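Local structure of tryptophan--tRNA ligase (Pyrococcus horikoshii, 3JXE) at residues Gln101-Asp115 with Phe145-Glu157. The protein catalyses the ATP-dependent attachment of L-tryptophan to tRNA(Trp), releasing AMP and diphosphate. Numbering follows the deposited sequence.
Sequences QEKFGVNLYIQITDD and FDPDKTFIFQNSE. With TYM (tryptophanyl-5'AMP), chain E.
Gln111, in strand 108-112, meets Asn155, the first residue after strand 150-154, at the C-terminal end of this parallel pair, at one margin of the Rossmann-fold sheet of this class I synthetase; the strand axes diverge by only 12°. Their amide planes are nearly perpendicular (83°), and Gln111 NE2 reaches a lone pair of Asn155 OD1 at 2.9 Å. The extended Gln111 chain, CG anti to the backbone N (chi1 -174°), carries OE1 on to the indole nitrogen NE1 of the bound tryptophanyl-AMP (3.1 Å) and to Tyr77. Gln111 CA lies over one face of the Phe153 ring, offset toward the rim, a CH-pi contact 4.1 Å from the centroid. On the opposite sheet face Ile110 and Ile152 lie side by side, and Ile110 CD1 also sits over the Phe145 ring. At the other end, Gln101 OE1 accepts Asp146 N from above its carbonyl plane, while NE2 donates in its amide plane to Thr150 OG1 (2.7 Å). With a leucine at Gln101, Asp146 N would probably lose its acceptor and Thr150 OG1 a donor. Where strand 150-154 ends, Asp114 OD2 takes two bonds: Ser156 OG on its syn side, and Gln154 NE2 from above the carboxylate plane at 2.8 Å.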
ATOM      1  N   GLN B 101     -25.144  -4.293  14.696  1.00 77.10           N
ATOM      2  CA  GLN B 101     -24.223  -4.657  15.773  1.00 77.17           C
ATOM      3  C   GLN B 101     -24.986  -4.876  17.076  1.00 77.38           C
ATOM      4  O   GLN B 101     -24.690  -5.804  17.830  1.00 77.47           O
ATOM      5  CB  GLN B 101     -23.145  -3.591  15.975  1.00 77.06           C
ATOM      6  CG  GLN B 101     -22.206  -3.905  17.159  1.00 76.69           C
ATOM      7  CD  GLN B 101     -21.096  -2.858  17.277  1.00 76.48           C
ATOM      8  OE1 GLN B 101     -21.368  -1.650  17.437  1.00 76.58           O
ATOM      9  NE2 GLN B 101     -19.832  -3.320  17.223  1.00 76.37           N
ATOM     10  N   GLU B 102     -25.969  -4.014  17.324  1.00 77.54           N
ATOM     11  CA  GLU B 102     -26.790  -4.075  18.528  1.00 77.63           C
ATOM     12  C   GLU B 102     -27.505  -5.422  18.636  1.00 77.39           C
ATOM     13  O   GLU B 102     -27.273  -6.181  19.579  1.00 77.46           O
ATOM     14  CB  GLU B 102     -27.811  -2.933  18.514  1.00 77.80           C
ATOM     15  CG  GLU B 102     -28.249  -2.441  19.883  1.00 78.66           C
ATOM     16  CD  GLU B 102     -29.127  -1.204  19.789  1.00 79.89           C
ATOM     17  OE1 GLU B 102     -30.303  -1.335  19.380  1.00 80.53           O
ATOM     18  OE2 GLU B 102     -28.641  -0.101  20.125  1.00 80.10           O
ATOM     19  N   LYS B 103     -28.343  -5.721  17.645  1.00 77.05           N
ATOM     20  CA  LYS B 103     -29.229  -6.884  17.688  1.00 76.73           C
ATOM     21  C   LYS B 103     -28.541  -8.228  17.431  1.00 76.35           C
ATOM     22  O   LYS B 103     -29.042  -9.269  17.865  1.00 76.42           O
ATOM     23  CB  LYS B 103     -30.404  -6.696  16.722  1.00 76.82           C
ATOM     24  CG  LYS B 103     -31.194  -5.399  16.913  1.00 77.35           C
ATOM     25  CD  LYS B 103     -32.055  -5.418  18.173  1.00 78.28           C
ATOM     26  CE  LYS B 103     -32.735  -4.071  18.396  1.00 78.52           C
ATOM     27  NZ  LYS B 103     -33.684  -4.108  19.544  1.00 78.89           N
ATOM     28  N   PHE B 104     -27.406  -8.208  16.731  1.00 75.76           N
ATOM     29  CA  PHE B 104     -26.671  -9.439  16.414  1.00 75.11           C
ATOM     30  C   PHE B 104     -25.417  -9.644  17.262  1.00 74.61           C
ATOM     31  O   PHE B 104     -24.881 -10.750  17.322  1.00 74.56           O
ATOM     32  CB  PHE B 104     -26.306  -9.497  14.927  1.00 75.18           C
ATOM     33  CG  PHE B 104     -27.483  -9.709  14.015  1.00 75.18           C
ATOM     34  CD1 PHE B 104     -27.972  -8.665  13.238  1.00 75.19           C
ATOM     35  CD2 PHE B 104     -28.095 -10.955  13.924  1.00 75.31           C
ATOM     36  CE1 PHE B 104     -29.060  -8.854  12.386  1.00 75.23           C
ATOM     37  CE2 PHE B 104     -29.183 -11.156  13.076  1.00 75.51           C
ATOM     38  CZ  PHE B 104     -29.666 -10.103  12.305  1.00 75.35           C
ATOM     39  N   GLY B 105     -24.951  -8.574  17.903  1.00 74.06           N
ATOM     40  CA  GLY B 105     -23.795  -8.635  18.802  1.00 73.40           C
ATOM     41  C   GLY B 105     -22.517  -9.119  18.146  1.00 72.94           C
ATOM     42  O   GLY B 105     -21.891 -10.070  18.618  1.00 72.99           O
ATOM     43  N   VAL B 106     -22.130  -8.459  17.057  1.00 72.42           N
ATOM     44  CA  VAL B 106     -20.944  -8.843  16.287  1.00 71.78           C
ATOM     45  C   VAL B 106     -19.895  -7.729  16.261  1.00 71.30           C
ATOM     46  O   VAL B 106     -20.179  -6.588  16.636  1.00 71.27           O
ATOM     47  CB  VAL B 106     -21.305  -9.265  14.835  1.00 71.81           C
ATOM     48  CG1 VAL B 106     -22.164 -10.521  14.837  1.00 71.91           C
ATOM     49  CG2 VAL B 106     -22.008  -8.134  14.091  1.00 71.83           C
ATOM     50  N   ASN B 107     -18.686  -8.075  15.822  1.00 70.66           N
ATOM     51  CA  ASN B 107     -17.604  -7.104  15.664  1.00 70.04           C
ATOM     52  C   ASN B 107     -17.853  -6.134  14.509  1.00 69.55           C
ATOM     53  O   ASN B 107     -18.562  -6.463  13.551  1.00 69.52           O
ATOM     54  CB  ASN B 107     -16.266  -7.820  15.469  1.00 70.09           C
ATOM     55  CG  ASN B 107     -15.814  -8.561  16.711  1.00 70.17           C
ATOM     56  OD1 ASN B 107     -15.737  -7.990  17.804  1.00 70.01           O
ATOM     57  ND2 ASN B 107     -15.501  -9.840  16.547  1.00 70.61           N
ATOM     58  N   LEU B 108     -17.269  -4.942  14.606  1.00 68.83           N
ATOM     59  CA  LEU B 108     -17.443  -3.915  13.587  1.00 68.17           C
ATOM     60  C   LEU B 108     -16.116  -3.261  13.247  1.00 67.65           C
ATOM     61  O   LEU B 108     -15.405  -2.785  14.131  1.00 67.61           O
ATOM     62  CB  LEU B 108     -18.423  -2.844  14.068  1.00 68.22           C
ATOM     63  CG  LEU B 108     -19.339  -2.121  13.071  1.00 68.39           C
ATOM     64  CD1 LEU B 108     -19.829  -0.837  13.708  1.00 68.68           C
ATOM     65  CD2 LEU B 108     -18.690  -1.812  11.721  1.00 68.58           C
ATOM     66  N   TYR B 109     -15.791  -3.236  11.957  1.00 66.99           N
ATOM     67  CA  TYR B 109     -14.582  -2.573  11.482  1.00 66.34           C
ATOM     68  C   TYR B 109     -14.941  -1.369  10.622  1.00 65.88           C
ATOM     69  O   TYR B 109     -15.666  -1.493   9.632  1.00 65.88           O
ATOM     70  CB  TYR B 109     -13.690  -3.556  10.720  1.00 66.31           C
ATOM     71  CG  TYR B 109     -13.295  -4.762  11.541  1.00 66.09           C
ATOM     72  CD1 TYR B 109     -14.078  -5.915  11.540  1.00 65.88           C
ATOM     73  CD2 TYR B 109     -12.145  -4.745  12.329  1.00 65.97           C
ATOM     74  CE1 TYR B 109     -13.727  -7.024  12.297  1.00 65.97           C
ATOM     75  CE2 TYR B 109     -11.780  -5.852  13.088  1.00 66.07           C
ATOM     76  CZ  TYR B 109     -12.578  -6.986  13.067  1.00 66.19           C
ATOM     77  OH  TYR B 109     -12.229  -8.088  13.815  1.00 66.55           O
ATOM     78  N   ILE B 110     -14.449  -0.199  11.023  1.00 65.20           N
ATOM     79  CA  ILE B 110     -14.737   1.038  10.309  1.00 64.54           C
ATOM     80  C   ILE B 110     -13.463   1.600   9.693  1.00 64.15           C
ATOM     81  O   ILE B 110     -12.530   1.983  10.404  1.00 64.07           O
ATOM     82  CB  ILE B 110     -15.451   2.079  11.207  1.00 64.54           C
ATOM     83  CG1 ILE B 110     -16.824   1.546  11.637  1.00 64.41           C
ATOM     84  CG2 ILE B 110     -15.609   3.409  10.470  1.00 64.44           C
ATOM     85  CD1 ILE B 110     -17.441   2.256  12.827  1.00 64.46           C
ATOM     86  N   GLN B 111     -13.436   1.629   8.363  1.00 63.66           N
ATOM     87  CA  GLN B 111     -12.275   2.099   7.619  1.00 63.20           C
ATOM     88  C   GLN B 111     -12.423   3.566   7.244  1.00 62.92           C
ATOM     89  O   GLN B 111     -13.410   3.963   6.623  1.00 62.92           O
ATOM     90  CB  GLN B 111     -12.058   1.252   6.364  1.00 63.19           C
ATOM     91  CG  GLN B 111     -10.783   1.595   5.598  1.00 63.02           C
ATOM     92  CD  GLN B 111     -10.670   0.857   4.283  1.00 63.10           C
ATOM     93  OE1 GLN B 111     -11.657   0.691   3.558  1.00 63.19           O
ATOM     94  NE2 GLN B 111      -9.459   0.414   3.960  1.00 63.02           N
ATOM     95  N   ILE B 112     -11.431   4.363   7.626  1.00 62.51           N
ATOM     96  CA  ILE B 112     -11.401   5.777   7.280  1.00 62.12           C
ATOM     97  C   ILE B 112     -10.319   5.995   6.227  1.00 61.90           C
ATOM     98  O   ILE B 112      -9.123   6.022   6.533  1.00 61.84           O
ATOM     99  CB  ILE B 112     -11.190   6.672   8.531  1.00 62.14           C
ATOM    100  CG1 ILE B 112     -12.187   6.298   9.641  1.00 61.93           C
ATOM    101  CG2 ILE B 112     -11.269   8.157   8.171  1.00 62.04           C
ATOM    102  CD1 ILE B 112     -13.662   6.445   9.274  1.00 61.73           C
ATOM    103  N   THR B 113     -10.762   6.140   4.981  1.00 61.65           N
ATOM    104  CA  THR B 113      -9.870   6.137   3.823  1.00 61.35           C
ATOM    105  C   THR B 113      -9.264   7.512   3.557  1.00 61.23           C
ATOM    106  O   THR B 113      -9.562   8.156   2.549  1.00 61.18           O
ATOM    107  CB  THR B 113     -10.585   5.606   2.556  1.00 61.31           C
ATOM    108  OG1 THR B 113     -11.655   6.487   2.201  1.00 61.04           O
ATOM    109  CG2 THR B 113     -11.144   4.202   2.792  1.00 61.30           C
ATOM    110  N   ASP B 114      -8.410   7.954   4.477  1.00 61.13           N
ATOM    111  CA  ASP B 114      -7.694   9.221   4.336  1.00 61.08           C
ATOM    112  C   ASP B 114      -6.593   9.141   3.274  1.00 60.99           C
ATOM    113  O   ASP B 114      -6.064  10.164   2.838  1.00 61.01           O
ATOM    114  CB  ASP B 114      -7.128   9.685   5.687  1.00 61.11           C
ATOM    115  CG  ASP B 114      -6.188   8.666   6.327  1.00 61.12           C
ATOM    116  OD1 ASP B 114      -6.278   7.457   6.016  1.00 61.19           O
ATOM    117  OD2 ASP B 114      -5.360   9.085   7.161  1.00 60.90           O
ATOM    118  N   ASP B 115      -6.258   7.918   2.871  1.00 60.90           N
ATOM    119  CA  ASP B 115      -5.346   7.689   1.757  1.00 60.86           C
ATOM    120  C   ASP B 115      -6.054   7.864   0.413  1.00 60.79           C
ATOM    121  O   ASP B 115      -5.523   8.518  -0.483  1.00 60.88           O
ATOM    122  CB  ASP B 115      -4.691   6.306   1.857  1.00 60.85           C
ATOM    123  CG  ASP B 115      -5.702   5.172   1.968  1.00 61.00           C
ATOM    124  OD1 ASP B 115      -6.868   5.417   2.349  1.00 60.90           O
ATOM    125  OD2 ASP B 115      -5.320   4.020   1.683  1.00 61.50           O
ATOM    126  N   PHE B 145     -21.607   3.036  19.071  1.00 71.29           N
ATOM    127  CA  PHE B 145     -21.276   1.634  18.807  1.00 71.52           C
ATOM    128  C   PHE B 145     -20.697   0.981  20.061  1.00 71.78           C
ATOM    129  O   PHE B 145     -20.247   1.677  20.975  1.00 71.86           O
ATOM    130  CB  PHE B 145     -20.272   1.524  17.655  1.00 71.44           C
ATOM    131  CG  PHE B 145     -20.757   2.118  16.360  1.00 71.29           C
ATOM    132  CD1 PHE B 145     -20.282   3.349  15.927  1.00 71.02           C
ATOM    133  CD2 PHE B 145     -21.686   1.446  15.573  1.00 71.23           C
ATOM    134  CE1 PHE B 145     -20.725   3.901  14.729  1.00 70.91           C
ATOM    135  CE2 PHE B 145     -22.132   1.992  14.372  1.00 71.00           C
ATOM    136  CZ  PHE B 145     -21.652   3.222  13.953  1.00 70.89           C
ATOM    137  N   ASP B 146     -20.708  -0.353  20.096  1.00 72.02           N
ATOM    138  CA  ASP B 146     -20.121  -1.115  21.202  1.00 72.27           C
ATOM    139  C   ASP B 146     -18.630  -0.794  21.323  1.00 72.31           C
ATOM    140  O   ASP B 146     -17.871  -1.031  20.384  1.00 72.32           O
ATOM    141  CB  ASP B 146     -20.333  -2.620  20.993  1.00 72.40           C
ATOM    142  CG  ASP B 146     -20.029  -3.446  22.243  1.00 72.91           C
ATOM    143  OD1 ASP B 146     -18.978  -3.229  22.891  1.00 73.20           O
ATOM    144  OD2 ASP B 146     -20.844  -4.339  22.567  1.00 73.39           O
ATOM    145  N   PRO B 147     -18.207  -0.255  22.483  1.00 72.40           N
ATOM    146  CA  PRO B 147     -16.830   0.215  22.674  1.00 72.46           C
ATOM    147  C   PRO B 147     -15.793  -0.910  22.714  1.00 72.48           C
ATOM    148  O   PRO B 147     -14.591  -0.638  22.748  1.00 72.56           O
ATOM    149  CB  PRO B 147     -16.881   0.929  24.035  1.00 72.48           C
ATOM    150  CG  PRO B 147     -18.336   1.079  24.367  1.00 72.53           C
ATOM    151  CD  PRO B 147     -19.020  -0.058  23.696  1.00 72.41           C
ATOM    152  N   ASP B 148     -16.258  -2.156  22.706  1.00 72.43           N
ATOM    153  CA  ASP B 148     -15.373  -3.314  22.791  1.00 72.39           C
ATOM    154  C   ASP B 148     -15.496  -4.246  21.587  1.00 72.11           C
ATOM    155  O   ASP B 148     -14.679  -5.153  21.405  1.00 72.15           O
ATOM    156  CB  ASP B 148     -15.632  -4.076  24.093  1.00 72.59           C
ATOM    157  CG  ASP B 148     -15.211  -3.289  25.326  1.00 73.24           C
ATOM    158  OD1 ASP B 148     -14.175  -2.580  25.272  1.00 73.56           O
ATOM    159  OD2 ASP B 148     -15.917  -3.386  26.355  1.00 73.97           O
ATOM    160  N   LYS B 149     -16.517  -4.015  20.766  1.00 71.68           N
ATOM    161  CA  LYS B 149     -16.717  -4.792  19.547  1.00 71.27           C
ATOM    162  C   LYS B 149     -16.697  -3.913  18.292  1.00 70.74           C
ATOM    163  O   LYS B 149     -17.347  -4.228  17.291  1.00 70.72           O
ATOM    164  CB  LYS B 149     -18.009  -5.612  19.637  1.00 71.40           C
ATOM    165  CG  LYS B 149     -17.913  -6.796  20.596  1.00 72.08           C
ATOM    166  CD  LYS B 149     -19.048  -7.796  20.400  1.00 73.23           C
ATOM    167  CE  LYS B 149     -20.338  -7.331  21.064  1.00 73.91           C
ATOM    168  NZ  LYS B 149     -21.328  -8.437  21.170  1.00 74.45           N
ATOM    169  N   THR B 150     -15.939  -2.818  18.351  1.00 69.99           N
ATOM    170  CA  THR B 150     -15.795  -1.905  17.217  1.00 69.27           C
ATOM    171  C   THR B 150     -14.362  -1.389  17.103  1.00 68.69           C
ATOM    172  O   THR B 150     -13.760  -0.968  18.091  1.00 68.66           O
ATOM    173  CB  THR B 150     -16.791  -0.713  17.295  1.00 69.33           C
ATOM    174  OG1 THR B 150     -18.125  -1.204  17.484  1.00 69.37           O
ATOM    175  CG2 THR B 150     -16.751   0.123  16.019  1.00 69.31           C
ATOM    176  N   PHE B 151     -13.824  -1.436  15.886  1.00 67.98           N
ATOM    177  CA  PHE B 151     -12.495  -0.917  15.594  1.00 67.23           C
ATOM    178  C   PHE B 151     -12.567   0.122  14.479  1.00 66.81           C
ATOM    179  O   PHE B 151     -12.961  -0.182  13.351  1.00 66.74           O
ATOM    180  CB  PHE B 151     -11.543  -2.062  15.223  1.00 67.21           C
ATOM    181  CG  PHE B 151     -10.131  -1.622  14.907  1.00 66.76           C
ATOM    182  CD1 PHE B 151      -9.467  -2.138  13.800  1.00 66.51           C
ATOM    183  CD2 PHE B 151      -9.466  -0.706  15.715  1.00 66.52           C
ATOM    184  CE1 PHE B 151      -8.162  -1.750  13.503  1.00 66.45           C
ATOM    185  CE2 PHE B 151      -8.162  -0.308  15.425  1.00 66.43           C
ATOM    186  CZ  PHE B 151      -7.509  -0.833  14.318  1.00 66.40           C
ATOM    187  N   ILE B 152     -12.200   1.353  14.818  1.00 66.24           N
ATOM    188  CA  ILE B 152     -12.143   2.443  13.851  1.00 65.68           C
ATOM    189  C   ILE B 152     -10.680   2.764  13.573  1.00 65.27           C
ATOM    190  O   ILE B 152      -9.931   3.133  14.480  1.00 65.23           O
ATOM    191  CB  ILE B 152     -12.891   3.705  14.350  1.00 65.71           C
ATOM    192  CG1 ILE B 152     -14.357   3.371  14.659  1.00 65.69           C
ATOM    193  CG2 ILE B 152     -12.800   4.822  13.315  1.00 65.66           C
ATOM    194  CD1 ILE B 152     -15.112   4.461  15.406  1.00 65.74           C
ATOM    195  N   PHE B 153     -10.280   2.606  12.316  1.00 64.77           N
ATOM    196  CA  PHE B 153      -8.890   2.809  11.922  1.00 64.23           C
ATOM    197  C   PHE B 153      -8.747   3.727  10.713  1.00 63.96           C
ATOM    198  O   PHE B 153      -9.696   3.940   9.953  1.00 63.94           O
ATOM    199  CB  PHE B 153      -8.198   1.467  11.663  1.00 64.14           C
ATOM    200  CG  PHE B 153      -8.735   0.722  10.473  1.00 63.86           C
ATOM    201  CD1 PHE B 153      -8.083   0.789   9.246  1.00 63.52           C
ATOM    202  CD2 PHE B 153      -9.886  -0.054  10.580  1.00 63.61           C
ATOM    203  CE1 PHE B 153      -8.572   0.103   8.145  1.00 63.36           C
ATOM    204  CE2 PHE B 153     -10.383  -0.744   9.481  1.00 63.50           C
ATOM    205  CZ  PHE B 153      -9.723  -0.668   8.262  1.00 63.45           C
ATOM    206  N   GLN B 154      -7.537   4.247  10.548  1.00 63.56           N
ATOM    207  CA  GLN B 154      -7.194   5.141   9.459  1.00 63.13           C
ATOM    208  C   GLN B 154      -6.119   4.448   8.630  1.00 62.85           C
ATOM    209  O   GLN B 154      -5.100   4.015   9.172  1.00 62.88           O
ATOM    210  CB  GLN B 154      -6.638   6.428  10.052  1.00 63.19           C
ATOM    211  CG  GLN B 154      -7.264   7.700   9.545  1.00 63.14           C
ATOM    212  CD  GLN B 154      -6.844   8.895  10.376  1.00 62.93           C
ATOM    213  OE1 GLN B 154      -7.210   9.010  11.546  1.00 62.73           O
ATOM    214  NE2 GLN B 154      -6.071   9.793   9.775  1.00 63.03           N
ATOM    215  N   ASN B 155      -6.342   4.336   7.322  1.00 62.42           N
ATOM    216  CA  ASN B 155      -5.427   3.599   6.440  1.00 62.02           C
ATOM    217  C   ASN B 155      -3.966   4.042   6.517  1.00 61.74           C
ATOM    218  O   ASN B 155      -3.060   3.224   6.352  1.00 61.79           O
ATOM    219  CB  ASN B 155      -5.906   3.651   4.989  1.00 61.98           C
ATOM    220  CG  ASN B 155      -7.145   2.808   4.744  1.00 62.14           C
ATOM    221  OD1 ASN B 155      -7.403   1.830   5.449  1.00 62.51           O
ATOM    222  ND2 ASN B 155      -7.917   3.182   3.728  1.00 62.21           N
ATOM    223  N   SER B 156      -3.748   5.330   6.770  1.00 61.41           N
ATOM    224  CA  SER B 156      -2.402   5.892   6.884  1.00 61.08           C
ATOM    225  C   SER B 156      -1.745   5.565   8.227  1.00 60.93           C
ATOM    226  O   SER B 156      -0.527   5.663   8.376  1.00 60.86           O
ATOM    227  CB  SER B 156      -2.444   7.409   6.681  1.00 61.04           C
ATOM    228  OG  SER B 156      -3.145   8.051   7.732  1.00 60.78           O
ATOM    229  N   GLU B 157      -2.563   5.172   9.198  1.00 60.77           N
ATOM    230  CA  GLU B 157      -2.106   4.952  10.564  1.00 60.66           C
ATOM    231  C   GLU B 157      -2.032   3.461  10.881  1.00 60.51           C
ATOM    232  O   GLU B 157      -0.980   2.956  11.272  1.00 60.44           O
ATOM    233  CB  GLU B 157      -3.054   5.661  11.525  1.00 60.73           C
ATOM    234  CG  GLU B 157      -2.583   5.745  12.955  1.00 60.88           C
ATOM    235  CD  GLU B 157      -3.690   6.211  13.866  1.00 61.44           C
ATOM    236  OE1 GLU B 157      -4.818   5.681  13.750  1.00 62.06           O
ATOM    237  OE2 GLU B 157      -3.439   7.113  14.691  1.00 61.58           O
TER
HETATM  238  P   TYM E 900     -18.070   8.031   1.206  0.80 43.72           P
HETATM  239  O1P TYM E 900     -17.202   8.653   2.230  0.80 43.57           O
HETATM  240  O2P TYM E 900     -18.270   8.708  -0.094  0.80 43.90           O
HETATM  241  O5' TYM E 900     -19.528   7.778   1.842  0.80 43.91           O
HETATM  242  C5' TYM E 900     -19.646   7.091   3.094  0.80 44.62           C
HETATM  243  C4' TYM E 900     -20.939   6.268   3.156  0.80 45.19           C
HETATM  244  O4' TYM E 900     -22.068   7.111   2.792  0.80 45.24           O
HETATM  245  C1' TYM E 900     -22.785   6.482   1.690  0.80 45.50           C
HETATM  246  N9  TYM E 900     -23.363   7.622   0.912  0.80 45.48           N
HETATM  247  C4  TYM E 900     -24.656   7.938   0.842  0.80 45.35           C
HETATM  248  N3  TYM E 900     -25.772   7.393   1.362  0.80 45.35           N
HETATM  249  C2  TYM E 900     -26.967   7.921   1.120  0.80 45.11           C
HETATM  250  N1  TYM E 900     -27.104   8.999   0.361  0.80 44.98           N
HETATM  251  C6  TYM E 900     -26.031   9.595  -0.188  0.80 45.27           C
HETATM  252  N6  TYM E 900     -26.187  10.677  -0.946  0.80 45.35           N
HETATM  253  C5  TYM E 900     -24.764   9.065   0.045  0.80 45.32           C
HETATM  254  N7  TYM E 900     -23.536   9.401  -0.338  0.80 45.33           N
HETATM  255  C8  TYM E 900     -22.684   8.523   0.196  0.80 45.38           C
HETATM  256  C2' TYM E 900     -21.734   5.629   0.983  0.80 45.69           C
HETATM  257  O2' TYM E 900     -22.356   4.523   0.334  0.80 45.76           O
HETATM  258  C3' TYM E 900     -20.905   5.113   2.153  0.80 45.70           C
HETATM  259  O3' TYM E 900     -21.555   3.979   2.752  0.80 46.38           O
HETATM  260  NH3 TYM E 900     -14.526   4.965  -0.398  0.80 43.19           N
HETATM  261  CA  TYM E 900     -15.625   5.060   0.571  0.80 43.21           C
HETATM  262  CB  TYM E 900     -15.095   4.784   1.979  0.80 43.13           C
HETATM  263  CG  TYM E 900     -15.234   3.282   2.375  0.80 42.78           C
HETATM  264  CD2 TYM E 900     -16.399   2.538   2.529  0.80 42.29           C
HETATM  265  CE2 TYM E 900     -16.034   1.235   2.894  0.80 42.20           C
HETATM  266  CE3 TYM E 900     -17.746   2.865   2.390  0.80 42.33           C
HETATM  267  CD1 TYM E 900     -14.217   2.433   2.646  0.80 42.80           C
HETATM  268  NE1 TYM E 900     -14.708   1.154   2.971  0.80 42.45           N
HETATM  269  CZ2 TYM E 900     -17.014   0.275   3.117  0.80 42.08           C
HETATM  270  CZ3 TYM E 900     -18.726   1.896   2.611  0.80 42.14           C
HETATM  271  CH2 TYM E 900     -18.360   0.601   2.975  0.80 42.04           C
HETATM  272  C   TYM E 900     -16.237   6.465   0.535  0.80 43.36           C
HETATM  273  O   TYM E 900     -15.563   7.431   0.170  0.80 43.36           O
HETATM  274  OPP TYM E 900     -17.551   6.518   0.934  0.80 43.46           O